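Side-chain contacts in carboxynorspermidine decarboxylase (Campylobacter jejuni subsp. jejuni 81116, PDB 3N29), which probably catalyses the pyridoxal-5'-phosphate-dependent decarboxylation of carboxynorspermidine to norspermidine: residues 321-326 against 330-335; 304-309 against 370-375; 142-147 against 194-199; 128-133 against 152-157. All blocks are in the same frame, centred on the assembly; numbering follows the deposited sequence.

Interaction 1: residues 321-326 against 330-335; sequences ARILAT and EKISDL
A classic beta bulge, in which L324 and A325 both face E357 of strand 354-360, marks the stretch of strand against which I332 and S333 fold back. The returning chain makes a single antiparallel bridge, A325 with K331, and polar groups supply most of the further grip. L324 O is held twice, by I332 N at 2.9 Å and by S333 N at 3.1 Å, both reaching it from the same face of its carbonyl plane. Beside it, S333 sets its hydroxyl between its own backbone N and carbonyl carbon (chi1 68°), where OG donates to I323 O at 2.7 Å and accepts from R322 NH1 at 3.1 Å. A bend at chi3 (-51°) turns the R322 guanidinium edge along the incoming chain, so that NH2 also reaches D334 O, at 2.9 Å. The remaining NE of this group is engaged by E339 in a salt bridge. At the turn end the grip is reciprocal: T326 N donates a hydrogen bond to E330 O at 3.0 Å, and E330 N donates one back to T326 OG1 at 3.1 Å, while a water links that hydroxyl to E330 OE1. I323 and I332 run side by side, CG2 of the former 3.8 Å from CB of the latter. A bulged strand followed by a short return that pairs with it through a single bridge has the form of an irregular beta hairpin, here at the surface of the mixed sheet.

Interaction 2: residues 304-309 against 370-375; sequences AHMPDT and IVFLDQ. With NSD (N-(3-aminopropyl)propane-1,3-diamine), chain D; GOL (glycerol), chain E.
M306 O is gripped twice by a single residue: T309 OG1 donates to it at 2.6 Å, in the carbonyl plane, and T309 N adds a bond of 2.9 Å. M306 lies at the joint between helix 302-305 and helix 307-311, and this double hold fixes the carbonyl there while the M306 side chain crosses to strand 369-372. An otherwise extended chain bends at chi3 (-85°), which lays the terminal methyl on F372: CE stands 3.6 Å from the ring centroid and only 8° off the ring normal, a CH-pi contact over the centre of the face. SD follows more obliquely, 4.3 Å from the same centroid, completing a Met-aromatic pair. The opposite face of the F372 ring meets I370 CG2, offset toward the rim. Q375 crosses M306 at about a right angle, its CD 3.7 Å from M306 SD. M355 and L281 of neighbouring strands close in on M306. Two residues after M306 in the chain, D308 binds the ligand: norspermidine N3 donates to D308 OD2 at 2.6 Å, glycerol O1 meets the same oxygen, and K382 forms a salt bridge with OD1. This is a Met-aromatic contact between the joint of two short helices and strand 369-372, on the same short segment that carries D308 of the norspermidine pocket, which E272 and K382 also line.

Interaction 3: residues 142-147 against 194-199; sequences AQFHKF and NAIEGL
F144, I196 and A195 carry this contact, and the phenylalanine gives up most surface to it. F144 projects from helix 141-147, its CG roughly opposite the backbone N (chi1 160°), which carries the ring out from the helix toward the residues leading into strand 198-200. There the CD1 methyl of I196 sits squarely over one face, 3.5 Å from the ring centroid and 12° off the normal, a clear CH-pi contact. The isoleucine CB does not itself aim at the helix. Its chain, turned at chi2 (-61°), brings the methyl round, and CG1 follows 3.9 Å from F144 CZ. A195 approaches differently: its CB lies at the ring edge, close to the ring plane, 4.0 Å from the same CZ. Face and rim of one ring are thus met by two successive residues. L156 and L158 of strand 155-159 also pack on F144, so the helix rests on the fifth barrel strand while reaching the approach to the sixth. On this helix A142, Q143 and K146 instead touch the second subunit. With no hydrogen bond between the two segments, cohesion between them probably rests on hydrophobic burial and dispersion, with an aromatic face matched to a single methyl.

Interaction 4: residues 128-133 against 152-157; sequences EIASLS and QKNSLG
N154 ND2 uses both of its protons to hold A130, in the last turn of helix 123-132, an outer helix of the beta/alpha-barrel, and S133 just after it. The bond to A130 O is 2.8 Å long and nearly straight, 170° at the hydrogen; it arrives on a lone pair in the carbonyl plane, and the acceptor lies in the plane of the asparagine amide. The second, to S133 O, is 2.9 Å and more bent, at 140°, and ND2 stands tilted from that carbonyl plane. Since both acceptors lie close to the amide plane, the pair of bonds fixes the rotation of the group about its last torsion. N154 reaches them because CG stands beside its own backbone N (chi1 -48°), extending the amide from the loop ahead of strand 155-159 to the helix. Carbonyls at a helix C-terminus carry partial negative charge, and an amide N-H pair would be expected to offset it there. The helix end is braced from within as well: I129 O takes S133 OG at 2.7 Å and S133 N at 2.9 Å. That hydroxyl also bonds T116 of strand 113-118, tying the residue after the helix to the barrel wall. Farther out, I136 of strand 135-138 packs on N154, and I114 packs on S133. Between the two segments N154 carries the contact; the strand residues from S155 onward do not touch residues 128-133. Packing between the segments is slight, chiefly A130 CB against the other end of the amide, N154 OD1, at 3.5 Å.

In the fold
Interactions 3 and 4 are neighbours on the beta/alpha-barrel, their centres 11 Å apart, and they interlock through strands 155-159 and 198-200, where E197 meets L156 and S155. Yet one is a buried, wholly apolar fit of a ring and a methyl, and the other a partly buried clasp of an amide on a helix end. Interactions 1 and 2 lie on the opposite side of the chain's centre, their centres about 17 Å apart, and both reach the mixed sheet. Interaction 2 is buried and apolar near the ligand, whereas interaction 1 is a surface contact rich in hydrogen bonds. In these four, the buried contacts are apolar and the more exposed ones polar.

Interaction 1: residues 321-326 against 330-335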
loop_
_atom_site.group_PDB
_atom_site.type_symbol
_atom_site.label_atom_id
_atom_site.label_comp_id
_atom_site.label_asym_id
_atom_site.label_seq_id
_atom_site.Cartn_x
_atom_site.Cartn_y
_atom_site.Cartn_z
ATOM N N ALA A 321 13.429 -2.195 -22.854
ATOM C CA ALA A 321 14.232 -3.149 -22.097
ATOM C C ALA A 321 13.577 -4.511 -22.107
ATOM O O ALA A 321 12.346 -4.641 -22.379
ATOM C CB ALA A 321 14.451 -2.633 -20.633
ATOM N N ARG A 322 14.353 -5.535 -21.752
ATOM C CA ARG A 322 13.795 -6.869 -21.575
ATOM C C ARG A 322 14.025 -7.318 -20.150
ATOM O O ARG A 322 15.087 -7.108 -19.611
ATOM C CB ARG A 322 14.404 -7.905 -22.531
ATOM C CG ARG A 322 14.387 -7.492 -24.036
ATOM C CD ARG A 322 14.935 -8.526 -25.054
ATOM N NE ARG A 322 16.269 -8.985 -24.603
ATOM C CZ ARG A 322 16.479 -10.035 -23.791
ATOM N NH1 ARG A 322 15.476 -10.814 -23.382
ATOM N NH2 ARG A 322 17.692 -10.314 -23.412
ATOM N N ILE A 323 13.056 -8.005 -19.580
ATOM C CA ILE A 323 13.222 -8.604 -18.216
ATOM C C ILE A 323 14.195 -9.789 -18.308
ATOM O O ILE A 323 13.980 -10.758 -19.092
ATOM C CB ILE A 323 11.881 -9.051 -17.620
ATOM C CG1 ILE A 323 10.906 -7.874 -17.431
ATOM C CG2 ILE A 323 12.106 -9.916 -16.321
ATOM C CD1 ILE A 323 9.460 -8.337 -17.288
ATOM N N LEU A 324 15.260 -9.739 -17.506
ATOM C CA LEU A 324 16.203 -10.860 -17.353
ATOM C C LEU A 324 15.875 -11.705 -16.100
ATOM O O LEU A 324 16.014 -12.901 -16.159
ATOM C CB LEU A 324 17.617 -10.369 -17.171
ATOM C CG LEU A 324 18.164 -9.595 -18.389
ATOM C CD1 LEU A 324 19.448 -8.825 -17.968
ATOM C CD2 LEU A 324 18.440 -10.471 -19.608
ATOM N N ALA A 325 15.431 -11.072 -15.001
ATOM C CA ALA A 325 15.188 -11.769 -13.747
ATOM C C ALA A 325 14.304 -10.899 -12.914
ATOM O O ALA A 325 14.384 -9.660 -12.994
ATOM C CB ALA A 325 16.468 -12.078 -12.989
ATOM N N THR A 326 13.478 -11.562 -12.121
ATOM C CA THR A 326 12.635 -10.875 -11.137
ATOM C C THR A 326 13.335 -10.529 -9.866
ATOM O O THR A 326 14.426 -11.041 -9.509
ATOM C CB THR A 326 11.371 -11.750 -10.821
ATOM O OG1 THR A 326 11.737 -12.816 -9.970
ATOM C CG2 THR A 326 10.656 -12.329 -12.095
ATOM N N GLU A 330 13.877 -15.085 -9.967
ATOM C CA GLU A 330 13.448 -16.008 -10.975
ATOM C C GLU A 330 14.083 -15.603 -12.310
ATOM O O GLU A 330 13.902 -14.484 -12.783
ATOM C CB GLU A 330 11.934 -16.001 -11.111
ATOM C CG GLU A 330 11.456 -17.154 -11.903
ATOM C CD GLU A 330 10.001 -17.054 -12.378
ATOM O OE1 GLU A 330 9.252 -16.215 -11.832
ATOM O OE2 GLU A 330 9.643 -17.833 -13.332
ATOM N N LYS A 331 14.715 -16.553 -12.965
ATOM C CA LYS A 331 15.345 -16.312 -14.256
ATOM C C LYS A 331 14.278 -16.261 -15.319
ATOM O O LYS A 331 13.468 -17.191 -15.391
ATOM C CB LYS A 331 16.369 -17.412 -14.607
ATOM C CG LYS A 331 17.210 -17.023 -15.798
ATOM C CD LYS A 331 18.382 -17.998 -16.012
ATOM C CE LYS A 331 19.014 -17.659 -17.371
ATOM N NZ LYS A 331 20.282 -18.352 -17.573
ATOM N N ILE A 332 14.285 -15.177 -16.098
ATOM C CA ILE A 332 13.314 -14.938 -17.120
ATOM C C ILE A 332 13.953 -15.062 -18.515
ATOM O O ILE A 332 13.344 -15.674 -19.398
ATOM C CB ILE A 332 12.566 -13.617 -16.897
ATOM C CG1 ILE A 332 11.746 -13.656 -15.580
ATOM C CG2 ILE A 332 11.580 -13.299 -18.060
ATOM C CD1 ILE A 332 10.817 -14.726 -15.536
ATOM N N SER A 333 15.148 -14.510 -18.720
ATOM C CA SER A 333 15.867 -14.645 -19.984
ATOM C C SER A 333 17.334 -14.333 -19.810
ATOM O O SER A 333 17.784 -13.945 -18.727
ATOM C CB SER A 333 15.259 -13.712 -21.041
ATOM O OG SER A 333 15.507 -12.356 -20.702
ATOM N N ASP A 334 18.103 -14.543 -20.878
ATOM C CA ASP A 334 19.516 -14.343 -20.863
ATOM C C ASP A 334 19.900 -13.054 -21.558
ATOM O O ASP A 334 19.219 -12.645 -22.477
ATOM C CB ASP A 334 20.177 -15.491 -21.586
ATOM C CG ASP A 334 20.120 -16.751 -20.786
ATOM O OD1 ASP A 334 20.852 -16.775 -19.764
ATOM O OD2 ASP A 334 19.392 -17.691 -21.195
ATOM N N LEU A 335 21.011 -12.455 -21.106
ATOM C CA LEU A 335 21.559 -11.262 -21.696
ATOM C C LEU A 335 22.014 -11.586 -23.142
ATOM O O LEU A 335 22.595 -12.624 -23.363
ATOM C CB LEU A 335 22.734 -10.774 -20.861
ATOM C CG LEU A 335 23.319 -9.400 -21.180
ATOM C CD1 LEU A 335 22.225 -8.285 -21.120
ATOM C CD2 LEU A 335 24.475 -9.132 -20.220
HETATM O O HOH W 1 9.592 -14.292 -9.474
#

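Interaction 2: residues 304-309 against 370-375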
loop_
_atom_site.group_PDB
_atom_site.type_symbol
_atom_site.label_atom_id
_atom_site.label_comp_id
_atom_site.label_asym_id
_atom_site.label_seq_id
_atom_site.Cartn_x
_atom_site.Cartn_y
_atom_site.Cartn_z
ATOM N N ALA A 304 5.861 1.647 -2.868
ATOM C CA ALA A 304 4.954 2.778 -2.656
ATOM C C ALA A 304 4.176 3.125 -3.907
ATOM O O ALA A 304 3.021 3.628 -3.791
ATOM C CB ALA A 304 5.776 3.973 -2.156
ATOM N N HIS A 305 4.772 2.890 -5.096
ATOM C CA HIS A 305 4.221 3.402 -6.385
ATOM C C HIS A 305 3.737 2.333 -7.362
ATOM O O HIS A 305 2.927 2.625 -8.237
ATOM C CB HIS A 305 5.268 4.323 -7.078
ATOM C CG HIS A 305 5.732 5.486 -6.241
ATOM N ND1 HIS A 305 6.908 6.138 -6.478
ATOM C CD2 HIS A 305 5.219 6.051 -5.124
ATOM C CE1 HIS A 305 7.101 7.084 -5.565
ATOM N NE2 HIS A 305 6.075 7.060 -4.735
ATOM N N MET A 306 4.206 1.059 -7.211
ATOM C CA MET A 306 3.703 -0.040 -8.001
ATOM C C MET A 306 3.442 -1.188 -7.020
ATOM O O MET A 306 4.032 -2.258 -7.175
ATOM C CB MET A 306 4.695 -0.476 -9.134
ATOM C CG MET A 306 4.994 0.629 -10.278
ATOM S SD MET A 306 6.278 0.130 -11.473
ATOM C CE MET A 306 7.771 0.617 -10.640
ATOM N N PRO A 307 2.654 -0.976 -5.996
ATOM C CA PRO A 307 2.479 -1.939 -4.916
ATOM C C PRO A 307 2.125 -3.354 -5.366
ATOM O O PRO A 307 2.579 -4.265 -4.771
ATOM C CB PRO A 307 1.364 -1.339 -4.090
ATOM C CG PRO A 307 0.867 -0.242 -4.822
ATOM C CD PRO A 307 1.735 0.147 -5.872
ATOM N N ASP A 308 1.329 -3.503 -6.394
ATOM C CA ASP A 308 0.984 -4.818 -6.860
ATOM C C ASP A 308 2.177 -5.635 -7.359
ATOM O O ASP A 308 2.127 -6.814 -7.308
ATOM C CB ASP A 308 -0.151 -4.819 -7.867
ATOM C CG ASP A 308 -1.504 -4.485 -7.242
ATOM O OD1 ASP A 308 -1.675 -4.514 -6.022
ATOM O OD2 ASP A 308 -2.391 -4.177 -7.983
ATOM N N THR A 309 3.254 -4.989 -7.778
ATOM C CA THR A 309 4.429 -5.713 -8.165
ATOM C C THR A 309 4.985 -6.525 -6.974
ATOM O O THR A 309 5.515 -7.572 -7.176
ATOM C CB THR A 309 5.505 -4.818 -8.789
ATOM O OG1 THR A 309 5.957 -3.852 -7.865
ATOM C CG2 THR A 309 4.957 -4.147 -10.033
ATOM N N ILE A 370 13.413 6.133 -17.114
ATOM C CA ILE A 370 12.957 4.716 -17.139
ATOM C C ILE A 370 11.428 4.720 -17.156
ATOM O O ILE A 370 10.754 5.401 -16.316
ATOM C CB ILE A 370 13.404 3.982 -15.943
ATOM C CG1 ILE A 370 14.941 4.091 -15.788
ATOM C CG2 ILE A 370 12.828 2.572 -15.920
ATOM C CD1 ILE A 370 15.689 3.196 -16.859
ATOM N N VAL A 371 10.858 4.059 -18.153
ATOM C CA VAL A 371 9.416 4.082 -18.385
ATOM C C VAL A 371 8.854 2.686 -18.047
ATOM O O VAL A 371 9.087 1.679 -18.771
ATOM C CB VAL A 371 9.104 4.501 -19.847
ATOM C CG1 VAL A 371 7.573 4.499 -20.146
ATOM C CG2 VAL A 371 9.756 5.857 -20.131
ATOM N N PHE A 372 8.172 2.593 -16.922
ATOM C CA PHE A 372 7.486 1.370 -16.497
ATOM C C PHE A 372 6.115 1.309 -17.211
ATOM O O PHE A 372 5.222 2.195 -17.052
ATOM C CB PHE A 372 7.319 1.325 -14.973
ATOM C CG PHE A 372 8.614 1.166 -14.233
ATOM C CD1 PHE A 372 9.234 -0.054 -14.189
ATOM C CD2 PHE A 372 9.218 2.240 -13.669
ATOM C CE1 PHE A 372 10.501 -0.173 -13.501
ATOM C CE2 PHE A 372 10.469 2.160 -13.038
ATOM C CZ PHE A 372 11.088 0.936 -12.949
ATOM N N LEU A 373 5.945 0.231 -17.956
ATOM C CA LEU A 373 4.791 0.110 -18.886
ATOM C C LEU A 373 3.516 -0.310 -18.142
ATOM O O LEU A 373 3.568 -1.189 -17.251
ATOM C CB LEU A 373 5.118 -0.914 -20.002
ATOM C CG LEU A 373 6.274 -0.484 -20.917
ATOM C CD1 LEU A 373 6.526 -1.617 -21.996
ATOM C CD2 LEU A 373 5.981 0.847 -21.639
ATOM N N ASP A 374 2.379 0.278 -18.531
ATOM C CA ASP A 374 1.050 -0.176 -18.089
ATOM C C ASP A 374 0.862 -0.043 -16.620
ATOM O O ASP A 374 0.634 -1.036 -15.889
ATOM C CB ASP A 374 0.776 -1.610 -18.536
ATOM C CG ASP A 374 -0.669 -2.021 -18.318
ATOM O OD1 ASP A 374 -1.554 -1.104 -18.306
ATOM O OD2 ASP A 374 -0.915 -3.273 -18.222
ATOM N N GLN A 375 0.956 1.189 -16.157
ATOM C CA GLN A 375 0.918 1.499 -14.758
ATOM C C GLN A 375 -0.178 2.487 -14.322
ATOM O O GLN A 375 0.002 3.197 -13.324
ATOM C CB GLN A 375 2.293 1.978 -14.295
ATOM C CG GLN A 375 3.426 0.916 -14.411
ATOM C CD GLN A 375 3.218 -0.265 -13.566
ATOM O OE1 GLN A 375 3.588 -1.396 -13.932
ATOM N NE2 GLN A 375 2.531 -0.075 -12.507
HETATM C C1 NSD D . -8.296 -6.749 -10.936
HETATM N N1 NSD D . -8.140 -7.148 -12.304
HETATM C C2 NSD D . -8.404 -7.903 -9.998
HETATM N N2 NSD D . -8.407 -6.985 -7.792
HETATM C C3 NSD D . -9.066 -7.557 -8.712
HETATM N N3 NSD D . -4.762 -4.647 -7.118
HETATM C C4 NSD D . -7.180 -6.670 -7.826
HETATM C C5 NSD D . -6.659 -5.978 -6.598
HETATM C C6 NSD D . -5.152 -5.916 -6.595
HETATM C C1 GOL E . -1.617 -4.559 -11.761
HETATM O O1 GOL E . -2.100 -4.932 -10.504
HETATM C C2 GOL E . -1.576 -3.058 -11.787
HETATM O O2 GOL E . -1.043 -2.869 -10.410
HETATM C C3 GOL E . -0.464 -2.422 -12.566
HETATM O O3 GOL E . -0.973 -1.884 -13.719
#

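Interaction 3: residues 142-147 against 194-199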
loop_
_atom_site.group_PDB
_atom_site.type_symbol
_atom_site.label_atom_id
_atom_site.label_comp_id
_atom_site.label_asym_id
_atom_site.label_seq_id
_atom_site.Cartn_x
_atom_site.Cartn_y
_atom_site.Cartn_z
ATOM N N ALA A 142 -29.411 -10.149 5.427
ATOM C CA ALA A 142 -29.420 -9.303 6.633
ATOM C C ALA A 142 -29.179 -7.833 6.264
ATOM O O ALA A 142 -29.924 -6.948 6.703
ATOM C CB ALA A 142 -28.406 -9.784 7.667
ATOM N N GLN A 143 -28.191 -7.574 5.418
ATOM C CA GLN A 143 -27.874 -6.205 5.042
ATOM C C GLN A 143 -29.047 -5.616 4.225
ATOM O O GLN A 143 -29.489 -4.496 4.487
ATOM C CB GLN A 143 -26.568 -6.163 4.257
ATOM C CG GLN A 143 -25.324 -6.268 5.107
ATOM C CD GLN A 143 -24.671 -4.940 5.265
ATOM O OE1 GLN A 143 -24.399 -4.466 6.369
ATOM N NE2 GLN A 143 -24.441 -4.321 4.169
ATOM N N PHE A 144 -29.590 -6.412 3.313
ATOM C CA PHE A 144 -30.766 -6.008 2.552
ATOM C C PHE A 144 -31.930 -5.698 3.526
ATOM O O PHE A 144 -32.544 -4.617 3.466
ATOM C CB PHE A 144 -31.127 -7.085 1.560
ATOM C CG PHE A 144 -32.517 -7.039 1.055
ATOM C CD1 PHE A 144 -33.105 -5.840 0.616
ATOM C CD2 PHE A 144 -33.258 -8.214 0.977
ATOM C CE1 PHE A 144 -34.451 -5.843 0.155
ATOM C CE2 PHE A 144 -34.575 -8.228 0.509
ATOM C CZ PHE A 144 -35.159 -7.043 0.091
ATOM N N HIS A 145 -32.210 -6.605 4.420
ATOM C CA HIS A 145 -33.364 -6.387 5.305
ATOM C C HIS A 145 -33.130 -5.154 6.210
ATOM O O HIS A 145 -34.067 -4.483 6.611
ATOM C CB HIS A 145 -33.648 -7.625 6.124
ATOM C CG HIS A 145 -34.201 -8.767 5.317
ATOM N ND1 HIS A 145 -34.047 -10.088 5.676
ATOM C CD2 HIS A 145 -34.929 -8.773 4.182
ATOM C CE1 HIS A 145 -34.621 -10.862 4.776
ATOM N NE2 HIS A 145 -35.173 -10.085 3.861
ATOM N N LYS A 146 -31.890 -4.896 6.586
ATOM C CA LYS A 146 -31.599 -3.817 7.512
ATOM C C LYS A 146 -31.813 -2.444 6.813
ATOM O O LYS A 146 -32.248 -1.480 7.443
ATOM C CB LYS A 146 -30.167 -3.923 7.951
ATOM C CG LYS A 146 -29.739 -3.064 9.125
ATOM C CD LYS A 146 -28.195 -3.168 9.244
ATOM C CE LYS A 146 -27.670 -2.586 10.533
ATOM N NZ LYS A 146 -26.678 -3.525 11.198
ATOM N N PHE A 147 -31.468 -2.373 5.527
ATOM C CA PHE A 147 -31.420 -1.093 4.818
ATOM C C PHE A 147 -32.509 -0.922 3.783
ATOM O O PHE A 147 -32.578 0.114 3.128
ATOM C CB PHE A 147 -30.042 -0.920 4.182
ATOM C CG PHE A 147 -28.948 -0.748 5.190
ATOM C CD1 PHE A 147 -29.011 0.299 6.114
ATOM C CD2 PHE A 147 -27.859 -1.615 5.225
ATOM C CE1 PHE A 147 -27.995 0.464 7.059
ATOM C CE2 PHE A 147 -26.862 -1.471 6.182
ATOM C CZ PHE A 147 -26.917 -0.434 7.088
ATOM N N ASN A 194 -39.633 -9.724 -3.627
ATOM C CA ASN A 194 -40.469 -8.679 -4.235
ATOM C C ASN A 194 -39.759 -7.342 -4.389
ATOM O O ASN A 194 -39.958 -6.671 -5.409
ATOM C CB ASN A 194 -41.763 -8.434 -3.435
ATOM C CG ASN A 194 -42.862 -9.456 -3.743
ATOM O OD1 ASN A 194 -42.631 -10.421 -4.481
ATOM N ND2 ASN A 194 -44.054 -9.257 -3.170
ATOM N N ALA A 195 -38.969 -6.948 -3.384
ATOM C CA ALA A 195 -38.325 -5.640 -3.376
ATOM C C ALA A 195 -37.035 -5.621 -4.193
ATOM O O ALA A 195 -36.423 -4.534 -4.359
ATOM C CB ALA A 195 -38.043 -5.156 -1.933
ATOM N N ILE A 196 -36.602 -6.794 -4.677
ATOM C CA ILE A 196 -35.279 -6.949 -5.359
ATOM C C ILE A 196 -35.435 -6.914 -6.878
ATOM O O ILE A 196 -36.230 -7.706 -7.429
ATOM C CB ILE A 196 -34.599 -8.297 -5.008
ATOM C CG1 ILE A 196 -34.297 -8.409 -3.491
ATOM C CG2 ILE A 196 -33.365 -8.512 -5.905
ATOM C CD1 ILE A 196 -33.359 -7.364 -2.904
ATOM N N GLU A 197 -34.735 -5.992 -7.556
ATOM C CA GLU A 197 -34.895 -5.825 -8.992
ATOM C C GLU A 197 -33.735 -6.386 -9.788
ATOM O O GLU A 197 -33.833 -6.502 -10.998
ATOM C CB GLU A 197 -35.149 -4.346 -9.359
ATOM C CG GLU A 197 -36.606 -3.937 -9.141
ATOM C CD GLU A 197 -36.875 -2.421 -9.408
ATOM O OE1 GLU A 197 -35.944 -1.647 -9.699
ATOM O OE2 GLU A 197 -38.039 -1.993 -9.353
ATOM N N GLY A 198 -32.601 -6.689 -9.128
ATOM C CA GLY A 198 -31.484 -7.216 -9.856
ATOM C C GLY A 198 -30.654 -8.247 -9.107
ATOM O O GLY A 198 -30.639 -8.316 -7.860
ATOM N N LEU A 199 -29.922 -9.016 -9.884
ATOM C CA LEU A 199 -28.888 -9.898 -9.343
ATOM C C LEU A 199 -27.536 -9.530 -9.887
ATOM O O LEU A 199 -27.411 -9.058 -11.066
ATOM C CB LEU A 199 -29.221 -11.338 -9.690
ATOM C CG LEU A 199 -30.476 -11.941 -9.052
ATOM C CD1 LEU A 199 -30.713 -13.308 -9.674
ATOM C CD2 LEU A 199 -30.414 -12.017 -7.448
#

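Interaction 4: residues 128-133 against 152-157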
loop_
_atom_site.group_PDB
_atom_site.type_symbol
_atom_site.label_atom_id
_atom_site.label_comp_id
_atom_site.label_asym_id
_atom_site.label_seq_id
_atom_site.Cartn_x
_atom_site.Cartn_y
_atom_site.Cartn_z
ATOM N N GLU A 128 -26.497 8.918 2.625
ATOM C CA GLU A 128 -25.887 9.644 1.544
ATOM C C GLU A 128 -25.700 8.683 0.314
ATOM O O GLU A 128 -25.912 9.103 -0.830
ATOM C CB GLU A 128 -24.573 10.301 2.011
ATOM C CG GLU A 128 -24.032 11.242 0.965
ATOM C CD GLU A 128 -22.809 12.008 1.402
ATOM O OE1 GLU A 128 -22.294 12.771 0.562
ATOM O OE2 GLU A 128 -22.373 11.862 2.569
ATOM N N ILE A 129 -25.390 7.397 0.562
ATOM C CA ILE A 129 -25.256 6.412 -0.526
ATOM C C ILE A 129 -26.578 6.261 -1.282
ATOM O O ILE A 129 -26.619 6.258 -2.535
ATOM C CB ILE A 129 -24.770 5.017 -0.006
ATOM C CG1 ILE A 129 -23.316 5.093 0.494
ATOM C CG2 ILE A 129 -24.917 3.912 -1.113
ATOM C CD1 ILE A 129 -22.865 3.845 1.382
ATOM N N ALA A 130 -27.668 6.196 -0.529
ATOM C CA ALA A 130 -28.995 6.178 -1.124
ATOM C C ALA A 130 -29.290 7.419 -1.975
ATOM O O ALA A 130 -29.940 7.291 -2.976
ATOM C CB ALA A 130 -30.101 6.070 -0.037
ATOM N N SER A 131 -28.886 8.608 -1.547
ATOM C CA SER A 131 -29.248 9.815 -2.327
ATOM C C SER A 131 -28.430 9.854 -3.624
ATOM O O SER A 131 -28.855 10.417 -4.600
ATOM C CB SER A 131 -29.027 11.124 -1.540
ATOM O OG SER A 131 -27.654 11.163 -1.162
ATOM N N LEU A 132 -27.285 9.195 -3.666
ATOM C CA LEU A 132 -26.438 9.256 -4.836
ATOM C C LEU A 132 -26.673 8.109 -5.840
ATOM O O LEU A 132 -26.484 8.299 -7.040
ATOM C CB LEU A 132 -24.980 9.220 -4.423
ATOM C CG LEU A 132 -24.411 10.458 -3.685
ATOM C CD1 LEU A 132 -23.061 10.033 -3.224
ATOM C CD2 LEU A 132 -24.413 11.795 -4.520
ATOM N N SER A 133 -27.035 6.918 -5.365
ATOM C CA SER A 133 -26.974 5.704 -6.193
ATOM C C SER A 133 -28.211 5.408 -6.982
ATOM O O SER A 133 -29.309 5.582 -6.480
ATOM C CB SER A 133 -26.681 4.505 -5.289
ATOM O OG SER A 133 -25.506 4.777 -4.560
ATOM N N GLN A 152 -35.631 3.159 -0.461
ATOM C CA GLN A 152 -36.854 2.945 -1.231
ATOM C C GLN A 152 -36.810 3.550 -2.625
ATOM O O GLN A 152 -37.509 3.100 -3.514
ATOM C CB GLN A 152 -38.081 3.397 -0.435
ATOM C CG GLN A 152 -38.406 2.401 0.700
ATOM C CD GLN A 152 -39.471 2.880 1.642
ATOM O OE1 GLN A 152 -39.194 3.193 2.803
ATOM N NE2 GLN A 152 -40.701 2.936 1.160
ATOM N N LYS A 153 -35.965 4.529 -2.839
ATOM C CA LYS A 153 -35.896 5.194 -4.146
ATOM C C LYS A 153 -34.789 4.618 -5.031
ATOM O O LYS A 153 -34.571 5.071 -6.144
ATOM C CB LYS A 153 -35.741 6.705 -3.924
ATOM C CG LYS A 153 -37.067 7.344 -3.422
ATOM C CD LYS A 153 -36.971 8.857 -3.212
ATOM C CE LYS A 153 -38.321 9.452 -2.796
ATOM N NZ LYS A 153 -38.156 10.900 -2.493
ATOM N N ASN A 154 -34.089 3.602 -4.543
ATOM C CA ASN A 154 -33.026 2.968 -5.302
ATOM C C ASN A 154 -33.483 1.612 -5.835
ATOM O O ASN A 154 -34.343 0.971 -5.245
ATOM C CB ASN A 154 -31.849 2.722 -4.358
ATOM C CG ASN A 154 -31.508 3.941 -3.528
ATOM O OD1 ASN A 154 -31.825 4.006 -2.335
ATOM N ND2 ASN A 154 -30.842 4.882 -4.128
ATOM N N SER A 155 -32.834 1.133 -6.883
ATOM C CA SER A 155 -33.089 -0.201 -7.402
ATOM C C SER A 155 -32.143 -1.152 -6.718
ATOM O O SER A 155 -30.913 -0.976 -6.736
ATOM C CB SER A 155 -32.808 -0.221 -8.891
ATOM O OG SER A 155 -33.231 -1.413 -9.487
ATOM N N LEU A 156 -32.717 -2.146 -6.108
ATOM C CA LEU A 156 -31.998 -2.978 -5.150
ATOM C C LEU A 156 -31.645 -4.280 -5.811
ATOM O O LEU A 156 -32.459 -4.914 -6.527
ATOM C CB LEU A 156 -32.835 -3.232 -3.911
ATOM C CG LEU A 156 -33.332 -2.047 -3.099
ATOM C CD1 LEU A 156 -34.104 -2.638 -1.890
ATOM C CD2 LEU A 156 -32.197 -1.077 -2.697
ATOM N N GLY A 157 -30.397 -4.680 -5.608
ATOM C CA GLY A 157 -29.920 -5.970 -6.100
ATOM C C GLY A 157 -29.286 -6.777 -4.983
ATOM O O GLY A 157 -28.974 -6.242 -3.889
#